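Local coordinates for protein octopine dehydrogenase (Pecten maximus, PDB 3C7A) that catalyses the NADH-dependent reductive condensation of L-arginine with pyruvate to D-octopine, and the reverse oxidation of D-octopine with NAD(+), at residues Glu230-Tyr235 / Leu306-Lys311. Numbering follows the deposited sequence.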
# COMPACT_ATOMS: atom_id res chain seq x y z
N GLU A 230 7.55 -17.25 -26.80
CA GLU A 230 8.20 -16.27 -25.90
C GLU A 230 7.20 -15.58 -24.97
O GLU A 230 5.99 -15.81 -25.06
CB GLU A 230 9.01 -15.24 -26.70
CG GLU A 230 8.18 -14.33 -27.62
CD GLU A 230 9.01 -13.26 -28.31
OE1 GLU A 230 9.94 -12.71 -27.68
OE2 GLU A 230 8.73 -12.96 -29.49
N ALA A 231 7.71 -14.73 -24.08
CA ALA A 231 6.88 -13.99 -23.12
C ALA A 231 6.03 -12.90 -23.79
O ALA A 231 6.58 -12.00 -24.44
CB ALA A 231 7.75 -13.39 -22.02
N PRO A 232 4.69 -12.99 -23.65
CA PRO A 232 3.78 -12.01 -24.25
C PRO A 232 3.65 -10.72 -23.43
O PRO A 232 3.96 -10.70 -22.24
CB PRO A 232 2.45 -12.76 -24.29
CG PRO A 232 2.51 -13.70 -23.14
CD PRO A 232 3.97 -14.04 -22.92
N LEU A 233 3.13 -9.60 -24.22
CA LEU A 233 3.01 -8.32 -23.55
C LEU A 233 2.02 -8.39 -22.39
O LEU A 233 1.14 -9.26 -22.37
CB LEU A 233 2.59 -7.23 -24.53
CG LEU A 233 3.63 -6.83 -25.58
CD1 LEU A 233 2.96 -6.28 -26.83
CD2 LEU A 233 4.62 -5.82 -25.01
N PHE A 234 2.18 -7.38 -21.41
CA PHE A 234 1.44 -7.52 -20.16
C PHE A 234 0.25 -6.57 -20.11
O PHE A 234 -0.84 -6.90 -20.58
CB PHE A 234 2.36 -7.27 -18.96
CG PHE A 234 1.68 -7.43 -17.63
CD1 PHE A 234 1.44 -8.69 -17.10
CD2 PHE A 234 1.29 -6.32 -16.90
CE1 PHE A 234 0.81 -8.84 -15.88
CE2 PHE A 234 0.66 -6.46 -15.68
CZ PHE A 234 0.43 -7.72 -15.17
N TYR A 235 0.27 -5.22 -20.02
CA TYR A 235 -0.82 -4.24 -20.14
C TYR A 235 -1.31 -4.06 -21.58
O TYR A 235 -2.51 -3.94 -21.83
CB TYR A 235 -0.41 -2.87 -19.57
CG TYR A 235 -0.00 -2.87 -18.11
CD1 TYR A 235 1.34 -2.81 -17.74
CD2 TYR A 235 -0.96 -2.90 -17.09
CE1 TYR A 235 1.72 -2.79 -16.40
CE2 TYR A 235 -0.59 -2.88 -15.75
CZ TYR A 235 0.75 -2.83 -15.41
OH TYR A 235 1.13 -2.82 -14.08
N LEU A 306 6.66 -4.03 -21.54
CA LEU A 306 6.47 -4.78 -20.29
C LEU A 306 5.76 -6.12 -20.53
O LEU A 306 4.70 -6.16 -21.17
CB LEU A 306 5.71 -3.93 -19.26
CG LEU A 306 6.16 -2.47 -19.03
CD1 LEU A 306 5.18 -1.73 -18.13
CD2 LEU A 306 7.58 -2.38 -18.46
N VAL A 307 6.33 -7.20 -20.00
CA VAL A 307 5.86 -8.57 -20.28
C VAL A 307 5.51 -9.41 -19.04
O VAL A 307 5.83 -9.03 -17.91
CB VAL A 307 6.88 -9.38 -21.16
CG1 VAL A 307 6.98 -8.79 -22.56
CG2 VAL A 307 8.25 -9.45 -20.49
N HIS A 308 4.85 -10.55 -19.27
CA HIS A 308 4.50 -11.53 -18.23
C HIS A 308 5.73 -12.25 -17.65
O HIS A 308 6.75 -12.39 -18.33
CB HIS A 308 3.55 -12.59 -18.81
CG HIS A 308 2.11 -12.17 -18.85
ND1 HIS A 308 1.56 -11.48 -19.91
CD2 HIS A 308 1.10 -12.36 -17.97
CE1 HIS A 308 0.28 -11.26 -19.68
NE2 HIS A 308 -0.02 -11.78 -18.50
N PRO A 309 5.64 -12.70 -16.38
CA PRO A 309 6.67 -13.58 -15.82
C PRO A 309 6.52 -15.04 -16.28
O PRO A 309 5.42 -15.60 -16.20
CB PRO A 309 6.45 -13.47 -14.31
CG PRO A 309 5.01 -13.13 -14.15
CD PRO A 309 4.58 -12.39 -15.39
N VAL A 310 7.61 -15.63 -16.77
CA VAL A 310 7.60 -16.99 -17.35
C VAL A 310 8.78 -17.88 -16.90
O VAL A 310 9.72 -17.39 -16.27
CB VAL A 310 7.56 -16.96 -18.92
CG1 VAL A 310 6.24 -16.37 -19.43
CG2 VAL A 310 8.76 -16.22 -19.50
N LYS A 311 8.70 -19.17 -17.23
CA LYS A 311 9.78 -20.14 -16.94
C LYS A 311 9.92 -21.20 -18.05
O LYS A 311 8.99 -21.43 -18.82
CB LYS A 311 9.58 -20.80 -15.57
CG LYS A 311 8.32 -21.65 -15.43
CD LYS A 311 8.16 -22.19 -14.02
CE LYS A 311 6.87 -22.98 -13.87
NZ LYS A 311 6.69 -23.49 -12.48
O HOH W 1 2.76 -3.79 -21.79
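Leu233 and Val307 face each other in a single isolated beta-bridge, antiparallel in sense, that joins two loops of the alpha-helical domain. The backbone bonds Phe234 N to Leu306 O (2.8 Å) and His308 N to Pro232 O (3.1 Å) flank it; the second is nearly straight, at 167°. His308 CB lies beside Pro232 O, and with CG anti to the carbonyl carbon (chi1 -82°) the ring is carried alongside the Pro232 and Leu233 carbonyls, its face toward Phe234. ND1 aims its N-H mainly at Pro232 O (3.4 Å) and reaches Leu233 O (3.3 Å) at a much poorer angle, both weak bonds, while CE1 also lies near Leu233 O. CD2 and NE2 lie under Phe234, whose CD1 sits over the imidazole centre, 3.7 Å from NE2, in an edge-to-face pair with planes at 65°. Cut back to an alanine here, the side chain would probably no longer give the Phe234 edge a ring face to rest on, and Leu233 O would lose its weak ND1 donor. Trp220 and Leu216 of helix 211-220 also pack on His308. Nearby, Leu306 CD1 meets the edge of the Tyr235 ring at CD1, 4.0 Å away, and Tyr235 OH hydrogen-bonds NE2 of the active-site, pyruvate-binding His212.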